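Local coordinates for protein aromatic-L-amino-acid decarboxylase (Catharanthus roseus, PDB 6EEW) that catalyses the pyridoxal phosphate-dependent decarboxylation of L-tryptophan to tryptamine and of 5-hydroxy-L-tryptophan to serotonin, at residues G123-S128 with V359-N364; I138-L143 with C329-Q334; I175-E180 with L339-T344. All blocks are in the same frame, centred on the assembly; numbering follows the deposited sequence.

Overall arrangement
All three contacts lie in the large pyridoxal phosphate-binding domain, but contact 2 alone uses a strand of its seven-stranded mixed sheet. Along the chain their first segments follow in the order 123-128, 138-143, 175-180, and their partners come from 329-364. Contacts 2 and 3 are both nested inside the loop closed by contact 1, and their segments alternate. The centres of contacts 1 and 2 are about 16 Å apart, the other two pairs about 18 Å. Contact 2 sets helix 130-146 against strand 328-332; the chain then runs into helix 335-341, which meets helix 167-186 in contact 3. Contacts 1 and 3 touch through N364 and L339. All three reach the second subunit, and contact 1 also borders bound tryptophan at the dimer interface.

Contact 1: residues G123-S128 with V359-N364; sequences GFTWVS and VVDFKN. With TRP (tryptophan), chain G.
The F124 ring has S128 OG above one face, near its rim, and T125 CG2 in plane at the edge. The bound tryptophan comes in obliquely, its CB 3.4 Å from F124 CE2. Across the loops, F124 CB packs 3.9 Å from K363 CB, and from there the ring turns toward the ligand. F362 has V360 CG2 over the centre of one face. At W126, V359 CG1 also approaches obliquely, but so closely that the modelled detail there is doubtful; the indole nitrogen is satisfied by E134.

Two hydrogen bonds tie the loops together. D361 OD1 takes the backbone N of W126 at 2.7 Å, nearly straight at the hydrogen (162°) and almost in line with the carboxylate C-O bond. The D361 carboxylate gets there because CG stands anti to the carbonyl carbon (chi1 -62°). The second bond, from K363 N to F124 O, is longer at 3.2 Å. T125 OG1 folds back to accept S128 N at 2.9 Å, an ST motif within 123-128.

W92 and F100 of the second subunit pack on F124, F100 edge-to-face. This is an aromatic-lined tryptophan pocket, built from both subunits as is usual for group II decarboxylases.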
loop_
_atom_site.group_PDB
_atom_site.type_symbol
_atom_site.label_atom_id
_atom_site.label_comp_id
_atom_site.label_asym_id
_atom_site.label_seq_id
_atom_site.Cartn_x
_atom_site.Cartn_y
_atom_site.Cartn_z
ATOM N N GLY A 123 -8.989 8.523 2.444
ATOM C CA GLY A 123 -8.820 9.848 1.888
ATOM C C GLY A 123 -8.708 9.876 0.384
ATOM O O GLY A 123 -7.775 10.483 -0.148
ATOM N N PHE A 124 -9.654 9.245 -0.323
ATOM C CA PHE A 124 -9.552 9.217 -1.776
ATOM C C PHE A 124 -9.849 10.572 -2.402
ATOM O O PHE A 124 -9.389 10.831 -3.518
ATOM C CB PHE A 124 -10.460 8.136 -2.389
ATOM C CG PHE A 124 -11.817 8.004 -1.733
ATOM C CD1 PHE A 124 -12.847 8.871 -2.048
ATOM C CD2 PHE A 124 -12.058 6.996 -0.816
ATOM C CE1 PHE A 124 -14.093 8.736 -1.462
ATOM C CE2 PHE A 124 -13.296 6.869 -0.207
ATOM C CZ PHE A 124 -14.318 7.731 -0.540
ATOM N N THR A 125 -10.574 11.449 -1.707
ATOM C CA THR A 125 -10.865 12.781 -2.225
ATOM C C THR A 125 -10.654 13.796 -1.113
ATOM O O THR A 125 -10.514 13.444 0.059
ATOM C CB THR A 125 -12.305 12.874 -2.761
ATOM O OG1 THR A 125 -13.244 12.624 -1.695
ATOM C CG2 THR A 125 -12.505 11.844 -3.856
ATOM N N TRP A 126 -10.568 15.075 -1.486
ATOM C CA TRP A 126 -10.520 16.104 -0.450
ATOM C C TRP A 126 -11.777 16.058 0.420
ATOM O O TRP A 126 -11.702 16.114 1.654
ATOM C CB TRP A 126 -10.352 17.482 -1.085
ATOM C CG TRP A 126 -10.427 18.585 -0.087
ATOM C CD1 TRP A 126 -9.384 19.143 0.613
ATOM C CD2 TRP A 126 -11.610 19.245 0.360
ATOM N NE1 TRP A 126 -9.857 20.116 1.461
ATOM C CE2 TRP A 126 -11.219 20.194 1.335
ATOM C CE3 TRP A 126 -12.968 19.117 0.048
ATOM C CZ2 TRP A 126 -12.132 21.026 1.979
ATOM C CZ3 TRP A 126 -13.877 19.946 0.699
ATOM C CH2 TRP A 126 -13.451 20.891 1.643
ATOM N N VAL A 127 -12.943 15.922 -0.205
ATOM C CA VAL A 127 -14.195 15.900 0.553
ATOM C C VAL A 127 -14.236 14.688 1.480
ATOM O O VAL A 127 -14.744 14.765 2.603
ATOM C CB VAL A 127 -15.383 15.934 -0.417
ATOM C CG1 VAL A 127 -15.051 15.088 -1.598
ATOM C CG2 VAL A 127 -16.682 15.457 0.278
ATOM N N SER A 128 -13.701 13.544 1.036
ATOM C CA SER A 128 -13.763 12.393 1.930
ATOM C C SER A 128 -12.855 12.521 3.144
ATOM O O SER A 128 -12.777 11.514 3.859
ATOM C CB SER A 128 -13.438 11.103 1.185
ATOM O OG SER A 128 -12.070 11.035 0.893
ATOM N N VAL A 359 -6.717 22.329 -4.148
ATOM C CA VAL A 359 -6.865 21.116 -3.357
ATOM C C VAL A 359 -6.994 19.941 -4.318
ATOM O O VAL A 359 -7.566 20.064 -5.404
ATOM C CB VAL A 359 -8.085 21.246 -2.414
ATOM C CG1 VAL A 359 -8.867 19.970 -2.383
ATOM C CG2 VAL A 359 -7.651 21.694 -1.012
ATOM N N VAL A 360 -6.485 18.783 -3.902
ATOM C CA VAL A 360 -6.393 17.625 -4.777
ATOM C C VAL A 360 -7.236 16.471 -4.226
ATOM O O VAL A 360 -7.682 16.481 -3.080
ATOM C CB VAL A 360 -4.928 17.174 -4.958
ATOM C CG1 VAL A 360 -4.061 18.364 -5.336
ATOM C CG2 VAL A 360 -4.403 16.500 -3.709
ATOM N N ASP A 361 -7.489 15.490 -5.097
ATOM C CA ASP A 361 -8.018 14.187 -4.717
ATOM C C ASP A 361 -6.896 13.188 -4.964
ATOM O O ASP A 361 -6.543 12.914 -6.119
ATOM C CB ASP A 361 -9.273 13.806 -5.504
ATOM C CG ASP A 361 -10.435 14.763 -5.277
ATOM O OD1 ASP A 361 -10.629 15.235 -4.133
ATOM O OD2 ASP A 361 -11.188 15.004 -6.250
ATOM N N PHE A 362 -6.304 12.671 -3.887
ATOM C CA PHE A 362 -5.090 11.883 -4.065
ATOM C C PHE A 362 -5.350 10.543 -4.731
ATOM O O PHE A 362 -4.397 9.888 -5.153
ATOM C CB PHE A 362 -4.357 11.689 -2.734
ATOM C CG PHE A 362 -3.361 12.794 -2.424
ATOM C CD1 PHE A 362 -2.202 12.939 -3.192
ATOM C CD2 PHE A 362 -3.572 13.678 -1.372
ATOM C CE1 PHE A 362 -1.286 13.953 -2.923
ATOM C CE2 PHE A 362 -2.644 14.700 -1.078
ATOM C CZ PHE A 362 -1.504 14.839 -1.852
ATOM N N LYS A 363 -6.605 10.111 -4.842
ATOM C CA LYS A 363 -6.874 8.913 -5.627
ATOM C C LYS A 363 -6.296 9.023 -7.028
ATOM O O LYS A 363 -5.859 8.021 -7.605
ATOM C CB LYS A 363 -8.381 8.658 -5.698
ATOM C CG LYS A 363 -9.169 9.667 -6.527
ATOM C CD LYS A 363 -10.667 9.302 -6.496
ATOM C CE LYS A 363 -11.530 10.288 -7.261
ATOM N NZ LYS A 363 -11.157 10.323 -8.686
ATOM N N ASN A 364 -6.226 10.238 -7.564
ATOM C CA ASN A 364 -5.722 10.475 -8.901
ATOM C C ASN A 364 -4.208 10.381 -8.974
ATOM O O ASN A 364 -3.653 10.391 -10.081
ATOM C CB ASN A 364 -6.160 11.865 -9.369
ATOM C CG ASN A 364 -7.658 12.022 -9.354
ATOM O OD1 ASN A 364 -8.387 11.058 -9.569
ATOM N ND2 ASN A 364 -8.131 13.230 -9.078
HETATM N N TRP G . -15.984 2.381 -2.036
HETATM C CA TRP G . -15.750 3.810 -1.988
HETATM C C TRP G . -16.485 4.486 -3.148
HETATM O O TRP G . -17.647 4.155 -3.396
HETATM C CB TRP G . -14.245 4.118 -2.042
HETATM C CG TRP G . -13.370 3.148 -1.265
HETATM C CD1 TRP G . -12.253 2.508 -1.734
HETATM C CD2 TRP G . -13.545 2.702 0.089
HETATM N NE1 TRP G . -11.721 1.704 -0.754
HETATM C CE2 TRP G . -12.492 1.807 0.374
HETATM C CE3 TRP G . -14.486 2.967 1.079
HETATM C CZ2 TRP G . -12.358 1.174 1.605
HETATM C CZ3 TRP G . -14.343 2.349 2.321
HETATM C CH2 TRP G . -13.288 1.459 2.568
HETATM O OXT TRP G . -15.951 5.360 -3.855
#

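Contact 2: residues I138-L143 with C329-Q334; sequences IVMDWL and CLWVKQ
M140 O receives the indole N-H of W331 across the contact, NE1 to O 3.2 Å with an angle of 163° at the hydrogen. The oxygen lies in the indole plane, yet the nitrogen stands 42° out of the carbonyl plane, so no lone pair is met squarely. The same methionine also reaches the ring with its side chain. Bent at both chi2 and chi3, the M140 chain curls back and lays CE over one indole face, 3.6 Å from the centroid of the five-membered ring: a CH-pi contact, with SD farther off and oblique in a Met-aromatic contact.

Helix segment 138-143 runs here across strand segment 329-332 of the large domain's central sheet at 81°, the two axes 10.0 Å apart. From the strand, the side chains of C329 and W331 meet the helix. That of L330 points away and packs on helix 167-186, while M140 CE touches the backbone O of L330 at 3.1 Å.

L143 comes in at the ring edge, CB 3.8 Å from W331 CZ2, and its CD2 rests 3.9 Å from C329 SG. M140 CE and SD both lie 4.0 Å from C329 CB. L313 and L315 of the neighbouring strand add further apolar packing on W331.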
loop_
_atom_site.group_PDB
_atom_site.type_symbol
_atom_site.label_atom_id
_atom_site.label_comp_id
_atom_site.label_asym_id
_atom_site.label_seq_id
_atom_site.Cartn_x
_atom_site.Cartn_y
_atom_site.Cartn_z
ATOM N N ILE A 138 0.779 19.873 2.674
ATOM C CA ILE A 138 1.673 20.709 3.475
ATOM C C ILE A 138 2.948 19.947 3.827
ATOM O O ILE A 138 4.059 20.488 3.742
ATOM C CB ILE A 138 0.959 21.208 4.740
ATOM C CG1 ILE A 138 -0.201 22.134 4.384
ATOM C CG2 ILE A 138 1.910 21.960 5.593
ATOM C CD1 ILE A 138 -1.125 22.391 5.562
ATOM N N VAL A 139 2.814 18.689 4.259
ATOM C CA VAL A 139 3.992 17.923 4.664
ATOM C C VAL A 139 4.910 17.684 3.476
ATOM O O VAL A 139 6.141 17.708 3.611
ATOM C CB VAL A 139 3.578 16.594 5.319
ATOM C CG1 VAL A 139 4.706 15.541 5.182
ATOM C CG2 VAL A 139 3.200 16.815 6.770
ATOM N N MET A 140 4.340 17.446 2.295
ATOM C CA MET A 140 5.189 17.239 1.133
ATOM C C MET A 140 5.946 18.508 0.771
ATOM O O MET A 140 7.110 18.442 0.374
ATOM C CB MET A 140 4.366 16.728 -0.051
ATOM C CG MET A 140 3.948 15.272 0.103
ATOM S SD MET A 140 5.344 14.126 0.147
ATOM C CE MET A 140 5.813 14.037 -1.569
ATOM N N ASP A 141 5.323 19.676 0.950
ATOM C CA ASP A 141 6.045 20.919 0.692
ATOM C C ASP A 141 7.113 21.190 1.769
ATOM O O ASP A 141 8.219 21.661 1.458
ATOM C CB ASP A 141 5.052 22.079 0.596
ATOM C CG ASP A 141 4.432 22.222 -0.803
ATOM O OD1 ASP A 141 4.644 21.343 -1.663
ATOM O OD2 ASP A 141 3.726 23.227 -1.045
ATOM N N TRP A 142 6.810 20.883 3.035
ATOM C CA TRP A 142 7.823 20.947 4.092
ATOM C C TRP A 142 9.046 20.139 3.721
ATOM O O TRP A 142 10.180 20.633 3.737
ATOM C CB TRP A 142 7.272 20.389 5.402
ATOM C CG TRP A 142 6.492 21.337 6.195
ATOM C CD1 TRP A 142 5.916 22.479 5.760
ATOM C CD2 TRP A 142 6.173 21.216 7.579
ATOM N NE1 TRP A 142 5.249 23.100 6.798
ATOM C CE2 TRP A 142 5.401 22.343 7.929
ATOM C CE3 TRP A 142 6.482 20.274 8.563
ATOM C CZ2 TRP A 142 4.928 22.555 9.222
ATOM C CZ3 TRP A 142 6.013 20.479 9.853
ATOM C CH2 TRP A 142 5.246 21.617 10.173
ATOM N N LEU A 143 8.825 18.865 3.415
ATOM C CA LEU A 143 9.939 17.982 3.131
ATOM C C LEU A 143 10.688 18.440 1.894
ATOM O O LEU A 143 11.922 18.443 1.872
ATOM C CB LEU A 143 9.428 16.562 2.993
ATOM C CG LEU A 143 10.314 15.462 3.541
ATOM C CD1 LEU A 143 10.848 15.872 4.876
ATOM C CD2 LEU A 143 9.448 14.208 3.682
ATOM N N CYS A 329 7.841 8.821 -0.232
ATOM C CA CYS A 329 7.482 10.130 -0.754
ATOM C C CYS A 329 7.878 10.218 -2.211
ATOM O O CYS A 329 8.990 9.821 -2.584
ATOM C CB CYS A 329 8.167 11.254 0.023
ATOM S SG CYS A 329 7.792 11.281 1.758
ATOM N N LEU A 330 6.975 10.765 -3.021
ATOM C CA LEU A 330 7.184 10.921 -4.451
ATOM C C LEU A 330 6.855 12.353 -4.821
ATOM O O LEU A 330 5.800 12.869 -4.432
ATOM C CB LEU A 330 6.309 9.971 -5.249
ATOM C CG LEU A 330 6.237 10.147 -6.764
ATOM C CD1 LEU A 330 7.535 9.696 -7.425
ATOM C CD2 LEU A 330 5.044 9.370 -7.286
ATOM N N TRP A 331 7.803 13.024 -5.456
ATOM C CA TRP A 331 7.593 14.341 -6.020
ATOM C C TRP A 331 7.647 14.272 -7.540
ATOM O O TRP A 331 8.454 13.528 -8.122
ATOM C CB TRP A 331 8.640 15.328 -5.519
ATOM C CG TRP A 331 8.585 15.682 -4.068
ATOM C CD1 TRP A 331 7.949 16.751 -3.493
ATOM C CD2 TRP A 331 9.250 14.996 -3.012
ATOM N NE1 TRP A 331 8.186 16.766 -2.131
ATOM C CE2 TRP A 331 8.980 15.695 -1.816
ATOM C CE3 TRP A 331 10.052 13.854 -2.961
ATOM C CZ2 TRP A 331 9.468 15.280 -0.592
ATOM C CZ3 TRP A 331 10.525 13.435 -1.744
ATOM C CH2 TRP A 331 10.230 14.145 -0.569
ATOM N N VAL A 332 6.815 15.091 -8.175
ATOM C CA VAL A 332 6.712 15.139 -9.623
ATOM C C VAL A 332 6.664 16.596 -10.047
ATOM O O VAL A 332 5.933 17.407 -9.460
ATOM C CB VAL A 332 5.490 14.366 -10.144
ATOM C CG1 VAL A 332 5.393 14.510 -11.631
ATOM C CG2 VAL A 332 5.637 12.913 -9.781
ATOM N N LYS A 333 7.456 16.921 -11.067
ATOM C CA LYS A 333 7.573 18.295 -11.524
ATOM C C LYS A 333 6.367 18.702 -12.358
ATOM O O LYS A 333 5.992 19.883 -12.364
ATOM C CB LYS A 333 8.873 18.463 -12.314
ATOM C CG LYS A 333 9.256 19.898 -12.614
ATOM C CD LYS A 333 10.683 19.968 -13.139
ATOM C CE LYS A 333 10.822 19.223 -14.449
ATOM N NZ LYS A 333 12.243 19.188 -14.893
ATOM N N GLN A 334 5.753 17.749 -13.068
ATOM C CA GLN A 334 4.556 18.007 -13.863
ATOM C C GLN A 334 3.449 17.048 -13.425
ATOM O O GLN A 334 3.228 16.000 -14.055
ATOM C CB GLN A 334 4.856 17.886 -15.351
ATOM C CG GLN A 334 5.716 19.022 -15.867
ATOM C CD GLN A 334 5.895 18.965 -17.368
ATOM O OE1 GLN A 334 6.690 18.175 -17.881
ATOM N NE2 GLN A 334 5.159 19.812 -18.086
#

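Contact 3: residues I175-E180 with L339-T344; sequences IIAARE and LRALTT
Helix 167-186, which carries near its start S168, probably a cofactor-binding residue, packs through I176, A177 and E180 against A341 at the end of helix 335-341, in the large domain, where the second subunit also packs. The A341 methyl is the centre of the contact: its CB packs against A177, 3.3 Å from A177 CA and 3.9 Å from A177 CB. Beside it, I176 CG2 lies 4.1 Å from A341 CB and reaches L342 CD1 as well. The aliphatic part of E180 joins in, with E180 CG 4.1 Å from A341 CA.

That chain bends at chi2 (-56°), which brings the carboxylate back to its neighbour on the same helix. R179 NH2 meets E180 OE2 at 2.8 Å, a salt bridge through the anti lone pair, tilted 21° from the guanidinium plane. The same R179 NH2 also donates to K211 O of the second subunit. R340 pairs with E184, a salt bridge from helix 335-341 to helix 167-186.

No hydrogen bond joins 175-180 to 339-344. Two alanines bring the CA atoms of A177 and A341 to 4.7 Å, so the contact itself rests on close apolar packing while the charges are settled around it.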
loop_
_atom_site.group_PDB
_atom_site.type_symbol
_atom_site.label_atom_id
_atom_site.label_comp_id
_atom_site.label_asym_id
_atom_site.label_seq_id
_atom_site.Cartn_x
_atom_site.Cartn_y
_atom_site.Cartn_z
ATOM N N ILE A 175 6.713 5.644 -14.427
ATOM C CA ILE A 175 6.907 4.935 -15.689
ATOM C C ILE A 175 5.635 4.968 -16.528
ATOM O O ILE A 175 5.684 5.127 -17.755
ATOM C CB ILE A 175 7.338 3.481 -15.432
ATOM C CG1 ILE A 175 8.638 3.423 -14.645
ATOM C CG2 ILE A 175 7.467 2.726 -16.747
ATOM C CD1 ILE A 175 9.133 1.992 -14.444
ATOM N N ILE A 176 4.477 4.786 -15.893
ATOM C CA ILE A 176 3.239 4.808 -16.669
ATOM C C ILE A 176 2.973 6.215 -17.189
ATOM O O ILE A 176 2.519 6.399 -18.325
ATOM C CB ILE A 176 2.051 4.286 -15.839
ATOM C CG1 ILE A 176 2.174 2.775 -15.602
ATOM C CG2 ILE A 176 0.746 4.630 -16.549
ATOM C CD1 ILE A 176 1.119 2.198 -14.717
ATOM N N ALA A 177 3.247 7.231 -16.369
ATOM C CA ALA A 177 3.109 8.613 -16.823
ATOM C C ALA A 177 3.947 8.866 -18.072
ATOM O O ALA A 177 3.461 9.419 -19.070
ATOM C CB ALA A 177 3.504 9.576 -15.698
ATOM N N ALA A 178 5.214 8.462 -18.039
ATOM C CA ALA A 178 6.067 8.640 -19.209
ATOM C C ALA A 178 5.524 7.866 -20.407
ATOM O O ALA A 178 5.480 8.384 -21.539
ATOM C CB ALA A 178 7.495 8.205 -18.887
ATOM N N ARG A 179 5.135 6.602 -20.176
ATOM C CA ARG A 179 4.573 5.767 -21.237
ATOM C C ARG A 179 3.377 6.438 -21.890
ATOM O O ARG A 179 3.252 6.455 -23.116
ATOM C CB ARG A 179 4.171 4.398 -20.677
ATOM C CG ARG A 179 3.591 3.419 -21.727
ATOM C CD ARG A 179 2.783 2.289 -21.048
ATOM N NE ARG A 179 1.496 2.785 -20.558
ATOM C CZ ARG A 179 0.730 2.160 -19.672
ATOM N NH1 ARG A 179 1.113 1.000 -19.148
ATOM N NH2 ARG A 179 -0.411 2.712 -19.286
ATOM N N GLU A 180 2.479 6.992 -21.081
ATOM C CA GLU A 180 1.264 7.572 -21.635
ATOM C C GLU A 180 1.564 8.873 -22.369
ATOM O O GLU A 180 0.915 9.181 -23.368
ATOM C CB GLU A 180 0.216 7.780 -20.545
ATOM C CG GLU A 180 -0.542 6.509 -20.141
ATOM C CD GLU A 180 -1.235 5.783 -21.305
ATOM O OE1 GLU A 180 -1.800 6.449 -22.209
ATOM O OE2 GLU A 180 -1.203 4.530 -21.318
ATOM N N LEU A 339 -1.346 12.713 -13.584
ATOM C CA LEU A 339 -2.795 12.649 -13.513
ATOM C C LEU A 339 -3.389 12.121 -14.816
ATOM O O LEU A 339 -4.207 11.194 -14.803
ATOM C CB LEU A 339 -3.333 14.036 -13.166
ATOM C CG LEU A 339 -3.465 14.240 -11.662
ATOM C CD1 LEU A 339 -2.305 13.571 -10.950
ATOM C CD2 LEU A 339 -3.533 15.710 -11.315
ATOM N N ARG A 340 -2.956 12.659 -15.962
ATOM C CA ARG A 340 -3.426 12.118 -17.230
ATOM C C ARG A 340 -3.163 10.628 -17.289
ATOM O O ARG A 340 -4.019 9.845 -17.726
ATOM C CB ARG A 340 -2.738 12.823 -18.397
ATOM C CG ARG A 340 -3.163 14.255 -18.545
ATOM C CD ARG A 340 -2.554 14.901 -19.757
ATOM N NE ARG A 340 -3.099 14.397 -21.009
ATOM C CZ ARG A 340 -4.260 14.804 -21.505
ATOM N NH1 ARG A 340 -4.990 15.679 -20.827
ATOM N NH2 ARG A 340 -4.697 14.333 -22.665
ATOM N N ALA A 341 -1.979 10.212 -16.831
ATOM C CA ALA A 341 -1.617 8.805 -16.947
ATOM C C ALA A 341 -2.551 7.915 -16.134
ATOM O O ALA A 341 -2.890 6.810 -16.569
ATOM C CB ALA A 341 -0.172 8.602 -16.496
ATOM N N LEU A 342 -2.993 8.384 -14.963
ATOM C CA LEU A 342 -3.660 7.532 -13.983
ATOM C C LEU A 342 -5.183 7.641 -14.020
ATOM O O LEU A 342 -5.847 7.349 -13.018
ATOM C CB LEU A 342 -3.153 7.855 -12.576
ATOM C CG LEU A 342 -1.978 7.035 -12.050
ATOM C CD1 LEU A 342 -0.972 6.745 -13.170
ATOM C CD2 LEU A 342 -1.306 7.770 -10.898
ATOM N N THR A 343 -5.764 8.033 -15.149
ATOM C CA THR A 343 -7.215 8.103 -15.237
ATOM C C THR A 343 -7.645 7.754 -16.648
ATOM O O THR A 343 -6.858 7.826 -17.594
ATOM C CB THR A 343 -7.752 9.489 -14.871
ATOM O OG1 THR A 343 -9.183 9.461 -14.891
ATOM C CG2 THR A 343 -7.285 10.511 -15.883
ATOM N N THR A 344 -8.893 7.304 -16.772
ATOM C CA THR A 344 -9.501 7.109 -18.078
ATOM C C THR A 344 -10.551 8.171 -18.379
ATOM O O THR A 344 -11.131 8.163 -19.469
ATOM C CB THR A 344 -10.105 5.701 -18.203
ATOM O OG1 THR A 344 -10.884 5.382 -17.041
ATOM C CG2 THR A 344 -9.010 4.659 -18.383
#